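Local coordinates for STIL N-terminal domain-containing protein (PDB 5OI9) that is the N-terminal domain of a STIL relative and probably serves centriole assembly, in which CEP85 binding to STIL ensures robust PLK4 activation, at residues T227-Y232 with W260-I265; A210-L215 with L241-D246; F296-Y301 with E309-S314. All coordinates share one frame; numbering follows the deposited sequence.

Interaction 1 (T227-Y232 with W260-I265); sequences TQKSGY and WVDGVI
Trp260 lays its indole across the backbone of Ser230 and Gly231, where antiparallel strands 229-232 and 260-262 pair within a seven-stranded mixed sheet. From CB, the torsion setting CG between the backbone N and carbonyl carbon (chi1 62°) swings the ring over the partner strand. Trp260 CD1 comes to 3.5 Å from Tyr232 O at the ring edge. NE1 passes Gly231 CA and gives its hydrogen to Val244 O on strand 241-245, beyond 229-232. CD2 and CZ2 lie against Gly231 N, CE3 nears it and Ser230 CA, and Trp260 CE2 rests 3.3 Å from Gly231 N. The five-membered ring takes a CH-pi contact from Gly231 CA, 3.6 Å from its centroid; any side chain at Gly231 would run into NE1. Farther out, CZ3 meets Lys229 CG, and CH2 meets Lys229 CE.

Lys229 and Asp262 lie alongside each other, but Lys229 NZ stays 4.6 Å from Asp262 OD2, so any attraction between the charges would act at a distance. Backbone bonds join Gly231 with Trp260 and Lys229 with Asp262 in both directions. Just past the corner at Gly263, Val264 is crossed at about a right angle by the bent Gln228, whose CG lies 3.6 Å from Val264 CG1.

Interaction 2 (A210-L215 with L241-D246); sequences ALARSL and LLLVLD
Leu211 extends its CG opposite the backbone N (chi1 175°), which carries CD2 off the helix to the strand, while Leu243 turns its CG away from its own carbonyl carbon (chi1 -55°) and sends CD1 back toward the helix. The two side chains cross at about a right angle, with Leu211 CD2 resting 3.8 Å from Leu243 CB. Leu211 CD2 also lies 3.8 Å from Leu245 CD2, so one branch of Leu211 bridges two strand residues that are two positions apart. Its other branch, CD1, shares Leu245 CD2.

One turn farther along the helix, Leu215 meets Leu243 tip to tip, the two CD1 methyls 3.6 Å apart. Ala212 packs beside them, its CB 4.1 Å from Leu243 CD1, and its CA also approaches that methyl. This is a helix packed across a strand at the margin of a sheet: helix 210-215 runs at 87° to strand 241-245, an outermost strand of the seven-stranded sheet, with the axes 8.1 Å apart. No hydrogen bond spans the contact. Trp260, from the strand two places farther in, touches Leu211, Leu215 and Leu243. On the helix itself, Leu211 O accepts from both Leu215 N and Ser214 OG, which approach the same face of its carbonyl plane, the hydroxyl at 2.9 Å.

Interaction 3 (F296-Y301 with E309-S314); sequences FILVLY and EFWECS
Phe296 and Cys313 form the apolar heart of the contact, at the open end of this antiparallel beta hairpin, where Cys313 CB sits over one face of the Phe296 ring, 3.8 Å from its centroid. The ring gets there because CG lies between the backbone N and the carbonyl carbon (chi1 61°), which leans it across the partner strand. The sulfur lies obliquely to the ring in a longer sulfur-aromatic contact and turns toward Leu298, Cys313 SG 3.8 Å from Leu298 CB. An alanine at Phe296 would remove the ring and would probably leave Cys313 CB and its sulfur without their aromatic partner, opening a gap over Cys313.

The other face of the hairpin carries Ile297, Val299 and Phe310. Ile297 CD1 approaches the Phe310 ring at its edge, 4.1 Å from Phe310 CD2, and Val299 CG2 lies beside CE2.

Six backbone hydrogen bonds pair Phe296 with Cys313, Leu298 with Trp311 and Leu300 with Glu309, each pair bonded in both directions. Toward the polar edge, Leu300 CD2 stands 3.9 Å from Glu309 OE1. Glu309 OE1 accepts from Trp311 NE1 at 3.2 Å, on the anti side of the carboxylate and close to the indole plane, a bond that probably helps fix the rotation of the indole.

Helix 270-281 covers the face bearing Phe296, Leu298 and Leu300, using Cys276, Leu280 and Val272. Strand 256-264 flanks 296-301 within the sheet, and strand 196-200 flanks 309-314 on the far side.

In the fold
All three contacts involve one seven-stranded sheet. Interactions 1 and 3 are strand pairings inside it, joined where Val261 bonds through its backbone to Val299 and Tyr301; interaction 2 instead sets a helix against an outermost strand. Interaction 1 meets interaction 2 through Tyr232 and Val244, whose backbones bond, so 229-232 has 260-262 on one flank and 241-245 on the other. Each contact is largely buried, yet exposed residues occur in the first two, Lys229 and Leu245. Both strand pairings rest on backbone bonds and differ in what lies over them, an indole over glycine in the first, a phenyl ring with a cysteine in the third; interaction 2 uses aliphatic side chains, mostly leucine, with no hydrogen bond across.

Interaction 1 (T227-Y232 with W260-I265)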
ATOM      1  N   THR A 227      -1.937  12.685   7.334  1.00 63.37           N
ATOM      2  CA  THR A 227      -1.497  12.860   8.713  1.00 54.82           C
ATOM      3  C   THR A 227      -1.985  11.709   9.582  1.00 41.41           C
ATOM      4  O   THR A 227      -2.403  11.903  10.724  1.00 45.63           O
ATOM      5  CB  THR A 227      -1.977  14.189   9.289  1.00 67.16           C
ATOM      6  OG1 THR A 227      -3.374  14.362   9.013  1.00 73.66           O
ATOM      7  CG2 THR A 227      -1.203  15.326   8.690  1.00 73.95           C
ATOM      8  N   GLN A 228      -1.944  10.496   9.042  1.00 31.87           N
ATOM      9  CA  GLN A 228      -2.383   9.331   9.787  1.00 28.61           C
ATOM     10  C   GLN A 228      -1.287   8.847  10.723  1.00 20.29           C
ATOM     11  O   GLN A 228      -0.099   8.877  10.390  1.00 18.65           O
ATOM     12  CB  GLN A 228      -2.785   8.203   8.834  1.00 24.17           C
ATOM     13  CG  GLN A 228      -3.981   8.519   7.958  1.00 24.24           C
ATOM     14  CD  GLN A 228      -3.600   9.252   6.692  1.00 31.35           C
ATOM     15  OE1 GLN A 228      -2.512   9.055   6.153  1.00 36.72           O
ATOM     16  NE2 GLN A 228      -4.494  10.109   6.210  1.00 37.34           N
ATOM     17  N   LYS A 229      -1.694   8.416  11.912  1.00 22.47           N
ATOM     18  CA  LYS A 229      -0.828   7.657  12.796  1.00 19.86           C
ATOM     19  C   LYS A 229      -1.672   6.594  13.478  1.00 15.60           C
ATOM     20  O   LYS A 229      -2.900   6.701  13.556  1.00 13.04           O
ATOM     21  CB  LYS A 229      -0.115   8.549  13.823  1.00 20.41           C
ATOM     22  CG  LYS A 229      -1.026   9.302  14.772  1.00 35.27           C
ATOM     23  CD  LYS A 229      -0.197  10.086  15.783  1.00 46.63           C
ATOM     24  CE  LYS A 229      -1.036  10.589  16.945  1.00 38.58           C
ATOM     25  NZ  LYS A 229      -0.177  11.053  18.072  1.00 42.52           N
ATOM     26  N   SER A 230      -1.005   5.545  13.949  1.00 14.45           N
ATOM     27  CA  SER A 230      -1.716   4.434  14.555  1.00 12.98           C
ATOM     28  C   SER A 230      -0.847   3.810  15.632  1.00 14.28           C
ATOM     29  O   SER A 230       0.362   4.049  15.707  1.00 12.20           O
ATOM     30  CB  SER A 230      -2.112   3.379  13.515  1.00 14.10           C
ATOM     31  OG  SER A 230      -0.997   2.586  13.149  1.00 12.56           O
ATOM     32  N   GLY A 231      -1.488   3.008  16.470  1.00 12.01           N
ATOM     33  CA  GLY A 231      -0.803   2.271  17.505  1.00 14.32           C
ATOM     34  C   GLY A 231      -1.591   1.035  17.865  1.00 14.90           C
ATOM     35  O   GLY A 231      -2.409   0.560  17.071  1.00 11.45           O
ATOM     36  N   TYR A 232      -1.372   0.513  19.063  1.00 11.00           N
ATOM     37  CA  TYR A 232      -1.997  -0.734  19.464  1.00 12.58           C
ATOM     38  C   TYR A 232      -2.675  -0.553  20.814  1.00 12.33           C
ATOM     39  O   TYR A 232      -2.389   0.390  21.559  1.00 12.08           O
ATOM     40  CB  TYR A 232      -0.961  -1.869  19.473  1.00 12.13           C
ATOM     41  CG  TYR A 232      -0.332  -2.030  18.106  1.00 10.61           C
ATOM     42  CD1 TYR A 232      -0.942  -2.805  17.130  1.00 12.65           C
ATOM     43  CD2 TYR A 232       0.838  -1.359  17.772  1.00 13.83           C
ATOM     44  CE1 TYR A 232      -0.390  -2.933  15.867  1.00 13.66           C
ATOM     45  CE2 TYR A 232       1.400  -1.480  16.513  1.00 12.74           C
ATOM     46  CZ  TYR A 232       0.782  -2.271  15.564  1.00 17.80           C
ATOM     47  OH  TYR A 232       1.332  -2.397  14.304  1.00 15.00           O
ATOM     48  N   TRP A 260      -5.498   1.396  17.537  1.00 11.42           N
ATOM     49  CA  TRP A 260      -6.106   2.712  17.436  1.00 12.98           C
ATOM     50  C   TRP A 260      -5.550   3.414  16.205  1.00 12.46           C
ATOM     51  O   TRP A 260      -4.403   3.189  15.807  1.00 11.75           O
ATOM     52  CB  TRP A 260      -5.874   3.562  18.700  1.00  9.31           C
ATOM     53  CG  TRP A 260      -4.441   3.863  19.017  1.00 12.44           C
ATOM     54  CD1 TRP A 260      -3.627   3.173  19.871  1.00 13.27           C
ATOM     55  CD2 TRP A 260      -3.656   4.945  18.503  1.00 12.12           C
ATOM     56  NE1 TRP A 260      -2.383   3.755  19.914  1.00 12.19           N
ATOM     57  CE2 TRP A 260      -2.374   4.844  19.082  1.00 14.83           C
ATOM     58  CE3 TRP A 260      -3.909   5.987  17.605  1.00 12.67           C
ATOM     59  CZ2 TRP A 260      -1.349   5.742  18.791  1.00 13.41           C
ATOM     60  CZ3 TRP A 260      -2.888   6.877  17.313  1.00 16.57           C
ATOM     61  CH2 TRP A 260      -1.625   6.749  17.907  1.00 12.47           C
ATOM     62  N   VAL A 261      -6.383   4.247  15.583  1.00 11.28           N
ATOM     63  CA  VAL A 261      -6.015   4.971  14.372  1.00 10.31           C
ATOM     64  C   VAL A 261      -6.460   6.420  14.517  1.00 16.74           C
ATOM     65  O   VAL A 261      -7.565   6.696  14.999  1.00 16.20           O
ATOM     66  CB  VAL A 261      -6.630   4.328  13.109  1.00 12.29           C
ATOM     67  CG1 VAL A 261      -6.371   5.196  11.880  1.00 10.72           C
ATOM     68  CG2 VAL A 261      -6.068   2.928  12.895  1.00  8.46           C
ATOM     69  N   ASP A 262      -5.598   7.344  14.097  1.00 17.02           N
ATOM     70  CA  ASP A 262      -5.849   8.774  14.191  1.00 17.94           C
ATOM     71  C   ASP A 262      -5.604   9.423  12.833  1.00 25.38           C
ATOM     72  O   ASP A 262      -4.800   8.940  12.031  1.00 23.18           O
ATOM     73  CB  ASP A 262      -4.944   9.413  15.259  1.00 21.38           C
ATOM     74  CG  ASP A 262      -5.157  10.906  15.398  1.00 33.40           C
ATOM     75  OD1 ASP A 262      -6.264  11.388  15.081  1.00 38.69           O
ATOM     76  OD2 ASP A 262      -4.206  11.601  15.819  1.00 34.15           O
ATOM     77  N   GLY A 263      -6.316  10.516  12.575  1.00 21.54           N
ATOM     78  CA  GLY A 263      -6.039  11.343  11.417  1.00 27.23           C
ATOM     79  C   GLY A 263      -6.741  10.962  10.134  1.00 24.39           C
ATOM     80  O   GLY A 263      -6.240  11.294   9.055  1.00 23.82           O
ATOM     81  N   VAL A 264      -7.881  10.278  10.208  1.00 21.54           N
ATOM     82  CA  VAL A 264      -8.677   9.960   9.030  1.00 22.45           C
ATOM     83  C   VAL A 264     -10.058  10.578   9.205  1.00 21.34           C
ATOM     84  O   VAL A 264     -10.462  10.958  10.305  1.00 19.88           O
ATOM     85  CB  VAL A 264      -8.790   8.441   8.780  1.00 21.48           C
ATOM     86  CG1 VAL A 264      -7.412   7.818   8.639  1.00 21.06           C
ATOM     87  CG2 VAL A 264      -9.571   7.776   9.902  1.00 16.15           C
ATOM     88  N   ILE A 265     -10.788  10.671   8.096  1.00 20.60           N
ATOM     89  CA  ILE A 265     -12.136  11.227   8.139  1.00 22.05           C
ATOM     90  C   ILE A 265     -13.158  10.167   8.526  1.00 23.78           C
ATOM     91  O   ILE A 265     -14.091  10.445   9.284  1.00 24.00           O
ATOM     92  CB  ILE A 265     -12.480  11.891   6.789  1.00 25.65           C
ATOM     93  CG1 ILE A 265     -11.801  13.258   6.692  1.00 29.23           C
ATOM     94  CG2 ILE A 265     -13.983  12.034   6.616  1.00 26.57           C
ATOM     95  CD1 ILE A 265     -12.029  13.967   5.380  1.00 33.47           C
TER

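Interaction 2 (A210-L215 with L241-D246)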
ATOM      1  N   ALA A 210      -1.285   9.698  29.084  1.00 14.73           N
ATOM      2  CA  ALA A 210      -0.948  10.904  28.331  1.00 24.06           C
ATOM      3  C   ALA A 210      -1.274  10.745  26.850  1.00 17.93           C
ATOM      4  O   ALA A 210      -1.747  11.689  26.207  1.00 20.45           O
ATOM      5  CB  ALA A 210       0.528  11.247  28.522  1.00 21.77           C
ATOM      6  N   LEU A 211      -1.034   9.557  26.292  1.00 18.85           N
ATOM      7  CA  LEU A 211      -1.359   9.319  24.888  1.00 15.15           C
ATOM      8  C   LEU A 211      -2.864   9.374  24.655  1.00 17.86           C
ATOM      9  O   LEU A 211      -3.327   9.996  23.691  1.00 16.29           O
ATOM     10  CB  LEU A 211      -0.792   7.972  24.441  1.00 15.91           C
ATOM     11  CG  LEU A 211      -1.150   7.540  23.018  1.00 14.73           C
ATOM     12  CD1 LEU A 211      -0.604   8.532  22.002  1.00 14.06           C
ATOM     13  CD2 LEU A 211      -0.638   6.138  22.736  1.00 15.35           C
ATOM     14  N   ALA A 212      -3.644   8.730  25.527  1.00 12.69           N
ATOM     15  CA  ALA A 212      -5.098   8.777  25.404  1.00 15.57           C
ATOM     16  C   ALA A 212      -5.627  10.199  25.538  1.00 16.58           C
ATOM     17  O   ALA A 212      -6.595  10.569  24.864  1.00 15.65           O
ATOM     18  CB  ALA A 212      -5.746   7.871  26.449  1.00 17.08           C
ATOM     19  N   ARG A 213      -5.003  11.011  26.394  1.00 16.31           N
ATOM     20  CA  ARG A 213      -5.475  12.379  26.591  1.00 21.73           C
ATOM     21  C   ARG A 213      -5.148  13.262  25.392  1.00 18.06           C
ATOM     22  O   ARG A 213      -5.932  14.151  25.037  1.00 23.08           O
ATOM     23  CB  ARG A 213      -4.871  12.964  27.869  1.00 18.52           C
ATOM     24  CG  ARG A 213      -5.720  12.738  29.109  1.00 25.09           C
ATOM     25  CD  ARG A 213      -5.065  13.290  30.373  1.00 24.86           C
ATOM     26  NE  ARG A 213      -4.188  12.312  31.008  1.00 37.38           N
ATOM     27  CZ  ARG A 213      -2.875  12.454  31.143  1.00 26.67           C
ATOM     28  NH1 ARG A 213      -2.272  13.549  30.696  1.00 23.93           N
ATOM     29  NH2 ARG A 213      -2.165  11.504  31.734  1.00 22.94           N
ATOM     30  N   SER A 214      -3.998  13.035  24.754  1.00 20.47           N
ATOM     31  CA  SER A 214      -3.636  13.848  23.596  1.00 23.20           C
ATOM     32  C   SER A 214      -4.453  13.471  22.366  1.00 20.35           C
ATOM     33  O   SER A 214      -4.696  14.323  21.503  1.00 25.81           O
ATOM     34  CB  SER A 214      -2.140  13.718  23.305  1.00 24.32           C
ATOM     35  OG  SER A 214      -1.800  12.385  22.969  1.00 31.16           O
ATOM     36  N   LEU A 215      -4.886  12.212  22.267  1.00 20.38           N
ATOM     37  CA  LEU A 215      -5.691  11.792  21.123  1.00 18.59           C
ATOM     38  C   LEU A 215      -7.112  12.329  21.217  1.00 26.00           C
ATOM     39  O   LEU A 215      -7.696  12.734  20.206  1.00 26.48           O
ATOM     40  CB  LEU A 215      -5.701  10.269  21.018  1.00 17.10           C
ATOM     41  CG  LEU A 215      -4.401   9.638  20.523  1.00 18.55           C
ATOM     42  CD1 LEU A 215      -4.425   8.134  20.727  1.00 15.11           C
ATOM     43  CD2 LEU A 215      -4.174   9.978  19.060  1.00 22.12           C
ATOM     44  N   LEU A 241      -8.877  -0.412  28.523  1.00 24.66           N
ATOM     45  CA  LEU A 241      -7.996  -0.325  27.369  1.00 17.67           C
ATOM     46  C   LEU A 241      -6.834   0.621  27.641  1.00 19.32           C
ATOM     47  O   LEU A 241      -7.018   1.711  28.190  1.00 21.95           O
ATOM     48  CB  LEU A 241      -8.771   0.150  26.138  1.00 15.32           C
ATOM     49  CG  LEU A 241     -10.025  -0.641  25.766  1.00 16.13           C
ATOM     50  CD1 LEU A 241     -10.631  -0.105  24.477  1.00 23.57           C
ATOM     51  CD2 LEU A 241      -9.711  -2.125  25.642  1.00 13.20           C
ATOM     52  N   LEU A 242      -5.639   0.196  27.242  1.00 17.52           N
ATOM     53  CA  LEU A 242      -4.432   1.009  27.326  1.00 17.18           C
ATOM     54  C   LEU A 242      -3.900   1.224  25.918  1.00 16.53           C
ATOM     55  O   LEU A 242      -3.677   0.256  25.184  1.00 15.86           O
ATOM     56  CB  LEU A 242      -3.373   0.336  28.205  1.00 16.04           C
ATOM     57  CG  LEU A 242      -3.446   0.600  29.708  1.00 32.79           C
ATOM     58  CD1 LEU A 242      -2.533  -0.348  30.472  1.00 35.96           C
ATOM     59  CD2 LEU A 242      -3.065   2.041  29.990  1.00 31.76           C
ATOM     60  N   LEU A 243      -3.698   2.484  25.544  1.00 16.75           N
ATOM     61  CA  LEU A 243      -3.190   2.815  24.220  1.00 15.29           C
ATOM     62  C   LEU A 243      -1.669   2.792  24.229  1.00 14.57           C
ATOM     63  O   LEU A 243      -1.033   3.256  25.180  1.00 12.34           O
ATOM     64  CB  LEU A 243      -3.697   4.185  23.768  1.00 14.56           C
ATOM     65  CG  LEU A 243      -5.214   4.396  23.780  1.00 15.54           C
ATOM     66  CD1 LEU A 243      -5.577   5.649  23.001  1.00 12.73           C
ATOM     67  CD2 LEU A 243      -5.954   3.187  23.230  1.00 12.91           C
ATOM     68  N   VAL A 244      -1.089   2.247  23.163  1.00 14.14           N
ATOM     69  CA  VAL A 244       0.348   2.027  23.072  1.00 11.85           C
ATOM     70  C   VAL A 244       0.860   2.611  21.763  1.00 15.23           C
ATOM     71  O   VAL A 244       0.210   2.485  20.719  1.00 11.25           O
ATOM     72  CB  VAL A 244       0.695   0.524  23.170  1.00 14.32           C
ATOM     73  CG1 VAL A 244       2.195   0.329  23.250  1.00 12.30           C
ATOM     74  CG2 VAL A 244       0.011  -0.114  24.375  1.00 15.58           C
ATOM     75  N   LEU A 245       2.026   3.251  21.820  1.00 11.65           N
ATOM     76  CA  LEU A 245       2.675   3.743  20.614  1.00 13.79           C
ATOM     77  C   LEU A 245       3.159   2.579  19.755  1.00 16.83           C
ATOM     78  O   LEU A 245       3.491   1.503  20.261  1.00 16.54           O
ATOM     79  CB  LEU A 245       3.851   4.649  20.976  1.00 13.46           C
ATOM     80  CG  LEU A 245       3.510   5.932  21.733  1.00 22.84           C
ATOM     81  CD1 LEU A 245       4.778   6.681  22.112  1.00 24.56           C
ATOM     82  CD2 LEU A 245       2.594   6.808  20.894  1.00 18.57           C
ATOM     83  N   ASP A 246       3.210   2.805  18.437  1.00 12.87           N
ATOM     84  CA  ASP A 246       3.641   1.748  17.527  1.00 14.07           C
ATOM     85  C   ASP A 246       5.135   1.454  17.626  1.00 17.39           C
ATOM     86  O   ASP A 246       5.604   0.505  16.991  1.00 17.05           O
ATOM     87  CB  ASP A 246       3.268   2.095  16.080  1.00 15.20           C
ATOM     88  CG  ASP A 246       3.951   3.360  15.566  1.00 18.92           C
ATOM     89  OD1 ASP A 246       4.768   3.959  16.296  1.00 15.69           O
ATOM     90  OD2 ASP A 246       3.660   3.758  14.413  1.00 13.76           O
TER

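Interaction 3 (F296-Y301 with E309-S314)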
ATOM      1  N   PHE A 296     -11.391  -8.013  16.985  1.00  9.91           N
ATOM      2  CA  PHE A 296     -10.511  -7.136  17.737  1.00 13.97           C
ATOM      3  C   PHE A 296     -11.046  -5.716  17.657  1.00 12.01           C
ATOM      4  O   PHE A 296     -11.877  -5.388  16.807  1.00 12.44           O
ATOM      5  CB  PHE A 296      -9.057  -7.206  17.238  1.00 13.38           C
ATOM      6  CG  PHE A 296      -8.874  -6.787  15.805  1.00 12.06           C
ATOM      7  CD1 PHE A 296      -8.524  -5.484  15.489  1.00 10.54           C
ATOM      8  CD2 PHE A 296      -9.028  -7.702  14.777  1.00 12.66           C
ATOM      9  CE1 PHE A 296      -8.340  -5.098  14.172  1.00 14.34           C
ATOM     10  CE2 PHE A 296      -8.847  -7.324  13.459  1.00 13.21           C
ATOM     11  CZ  PHE A 296      -8.502  -6.020  13.156  1.00 14.43           C
ATOM     12  N   ILE A 297     -10.578  -4.883  18.564  1.00 12.21           N
ATOM     13  CA  ILE A 297     -11.160  -3.560  18.738  1.00 12.18           C
ATOM     14  C   ILE A 297     -10.362  -2.549  17.931  1.00 10.90           C
ATOM     15  O   ILE A 297      -9.142  -2.659  17.773  1.00 11.45           O
ATOM     16  CB  ILE A 297     -11.234  -3.169  20.231  1.00 13.49           C
ATOM     17  CG1 ILE A 297     -12.125  -1.939  20.419  1.00 15.45           C
ATOM     18  CG2 ILE A 297      -9.838  -2.922  20.797  1.00 14.92           C
ATOM     19  CD1 ILE A 297     -12.597  -1.734  21.839  1.00 22.64           C
ATOM     20  N   LEU A 298     -11.076  -1.568  17.390  1.00 10.69           N
ATOM     21  CA  LEU A 298     -10.478  -0.416  16.732  1.00 13.25           C
ATOM     22  C   LEU A 298     -11.010   0.835  17.411  1.00 10.34           C
ATOM     23  O   LEU A 298     -12.223   1.061  17.433  1.00  8.60           O
ATOM     24  CB  LEU A 298     -10.799  -0.398  15.234  1.00 11.88           C
ATOM     25  CG  LEU A 298     -10.611   0.939  14.512  1.00 11.90           C
ATOM     26  CD1 LEU A 298      -9.146   1.348  14.480  1.00  8.68           C
ATOM     27  CD2 LEU A 298     -11.184   0.857  13.102  1.00 12.42           C
ATOM     28  N   VAL A 299     -10.110   1.625  17.987  1.00 13.35           N
ATOM     29  CA  VAL A 299     -10.447   2.930  18.540  1.00 11.55           C
ATOM     30  C   VAL A 299     -10.076   3.956  17.480  1.00 11.95           C
ATOM     31  O   VAL A 299      -8.893   4.188  17.213  1.00 12.96           O
ATOM     32  CB  VAL A 299      -9.722   3.192  19.867  1.00 13.75           C
ATOM     33  CG1 VAL A 299     -10.145   4.526  20.449  1.00 13.02           C
ATOM     34  CG2 VAL A 299     -10.006   2.067  20.854  1.00 10.01           C
ATOM     35  N   LEU A 300     -11.086   4.555  16.855  1.00 11.98           N
ATOM     36  CA  LEU A 300     -10.898   5.387  15.672  1.00 13.36           C
ATOM     37  C   LEU A 300     -11.096   6.850  16.048  1.00 17.50           C
ATOM     38  O   LEU A 300     -12.221   7.277  16.332  1.00 18.86           O
ATOM     39  CB  LEU A 300     -11.865   4.969  14.566  1.00 10.92           C
ATOM     40  CG  LEU A 300     -11.614   5.568  13.181  1.00 17.44           C
ATOM     41  CD1 LEU A 300     -10.220   5.209  12.691  1.00 13.13           C
ATOM     42  CD2 LEU A 300     -12.670   5.086  12.199  1.00 14.79           C
ATOM     43  N   TYR A 301     -10.007   7.616  16.031  1.00 13.19           N
ATOM     44  CA  TYR A 301     -10.055   9.058  16.275  1.00 15.63           C
ATOM     45  C   TYR A 301     -10.182   9.764  14.932  1.00 17.99           C
ATOM     46  O   TYR A 301      -9.190  10.056  14.263  1.00 20.96           O
ATOM     47  CB  TYR A 301      -8.813   9.518  17.030  1.00 14.70           C
ATOM     48  CG  TYR A 301      -8.695   8.935  18.416  1.00 16.34           C
ATOM     49  CD1 TYR A 301      -9.279   9.567  19.506  1.00 15.58           C
ATOM     50  CD2 TYR A 301      -8.001   7.750  18.636  1.00 14.04           C
ATOM     51  CE1 TYR A 301      -9.176   9.037  20.777  1.00 18.25           C
ATOM     52  CE2 TYR A 301      -7.892   7.214  19.902  1.00 13.61           C
ATOM     53  CZ  TYR A 301      -8.484   7.861  20.970  1.00 19.85           C
ATOM     54  OH  TYR A 301      -8.380   7.332  22.234  1.00 17.83           O
ATOM     55  N   GLU A 309     -14.586   6.813  17.686  1.00 14.08           N
ATOM     56  CA  GLU A 309     -15.527   5.754  17.360  1.00 16.13           C
ATOM     57  C   GLU A 309     -14.921   4.403  17.714  1.00 17.17           C
ATOM     58  O   GLU A 309     -13.712   4.192  17.590  1.00 16.94           O
ATOM     59  CB  GLU A 309     -15.894   5.773  15.874  1.00 15.87           C
ATOM     60  CG  GLU A 309     -16.434   7.093  15.353  1.00 19.67           C
ATOM     61  CD  GLU A 309     -16.666   7.058  13.852  1.00 24.99           C
ATOM     62  OE1 GLU A 309     -16.273   6.055  13.214  1.00 15.92           O
ATOM     63  OE2 GLU A 309     -17.240   8.028  13.309  1.00 29.36           O
ATOM     64  N   PHE A 310     -15.774   3.483  18.150  1.00 13.69           N
ATOM     65  CA  PHE A 310     -15.356   2.142  18.537  1.00 15.24           C
ATOM     66  C   PHE A 310     -15.942   1.127  17.567  1.00 16.33           C
ATOM     67  O   PHE A 310     -17.144   1.157  17.279  1.00 14.47           O
ATOM     68  CB  PHE A 310     -15.786   1.828  19.972  1.00 14.64           C
ATOM     69  CG  PHE A 310     -15.076   2.653  21.010  1.00 18.96           C
ATOM     70  CD1 PHE A 310     -15.463   3.959  21.261  1.00 17.50           C
ATOM     71  CD2 PHE A 310     -14.019   2.122  21.735  1.00 16.83           C
ATOM     72  CE1 PHE A 310     -14.812   4.719  22.212  1.00 14.81           C
ATOM     73  CE2 PHE A 310     -13.366   2.879  22.690  1.00 16.72           C
ATOM     74  CZ  PHE A 310     -13.764   4.179  22.927  1.00 16.12           C
ATOM     75  N   TRP A 311     -15.086   0.239  17.061  1.00  9.24           N
ATOM     76  CA  TRP A 311     -15.481  -0.804  16.127  1.00 11.85           C
ATOM     77  C   TRP A 311     -14.890  -2.134  16.565  1.00 12.65           C
ATOM     78  O   TRP A 311     -13.781  -2.186  17.103  1.00 11.65           O
ATOM     79  CB  TRP A 311     -15.002  -0.503  14.699  1.00 12.58           C
ATOM     80  CG  TRP A 311     -15.530   0.760  14.106  1.00 14.38           C
ATOM     81  CD1 TRP A 311     -15.146   2.035  14.408  1.00 15.67           C
ATOM     82  CD2 TRP A 311     -16.529   0.873  13.088  1.00 14.16           C
ATOM     83  NE1 TRP A 311     -15.846   2.935  13.640  1.00 15.59           N
ATOM     84  CE2 TRP A 311     -16.704   2.246  12.822  1.00 17.01           C
ATOM     85  CE3 TRP A 311     -17.291  -0.055  12.370  1.00 12.57           C
ATOM     86  CZ2 TRP A 311     -17.614   2.713  11.876  1.00 17.26           C
ATOM     87  CZ3 TRP A 311     -18.189   0.410  11.430  1.00 16.47           C
ATOM     88  CH2 TRP A 311     -18.346   1.782  11.193  1.00 22.77           C
ATOM     89  N   GLU A 312     -15.634  -3.210  16.326  1.00 13.85           N
ATOM     90  CA  GLU A 312     -15.099  -4.562  16.423  1.00 14.34           C
ATOM     91  C   GLU A 312     -14.815  -5.065  15.015  1.00 15.18           C
ATOM     92  O   GLU A 312     -15.734  -5.183  14.195  1.00 17.04           O
ATOM     93  CB  GLU A 312     -16.060  -5.509  17.142  1.00 11.77           C
ATOM     94  CG  GLU A 312     -15.529  -6.939  17.216  1.00 22.05           C
ATOM     95  CD  GLU A 312     -16.325  -7.827  18.158  1.00 26.20           C
ATOM     96  OE1 GLU A 312     -17.029  -8.735  17.671  1.00 33.76           O
ATOM     97  OE2 GLU A 312     -16.242  -7.617  19.383  1.00 24.88           O
ATOM     98  N   CYS A 313     -13.549  -5.357  14.736  1.00 13.46           N
ATOM     99  CA  CYS A 313     -13.113  -5.799  13.420  1.00 11.98           C
ATOM    100  C   CYS A 313     -12.802  -7.287  13.448  1.00 19.11           C
ATOM    101  O   CYS A 313     -12.284  -7.805  14.442  1.00 14.91           O
ATOM    102  CB  CYS A 313     -11.880  -5.021  12.960  1.00 14.60           C
ATOM    103  SG  CYS A 313     -12.074  -3.232  13.032  1.00 17.29           S
ATOM    104  N   SER A 314     -13.113  -7.970  12.351  1.00 12.10           N
ATOM    105  CA  SER A 314     -12.865  -9.399  12.250  1.00 18.47           C
ATOM    106  C   SER A 314     -12.477  -9.754  10.825  1.00 19.36           C
ATOM    107  O   SER A 314     -12.823  -9.052   9.871  1.00 18.08           O
ATOM    108  CB  SER A 314     -14.092 -10.218  12.672  1.00 15.96           C
ATOM    109  OG  SER A 314     -15.155 -10.049  11.752  1.00 20.80           O
TER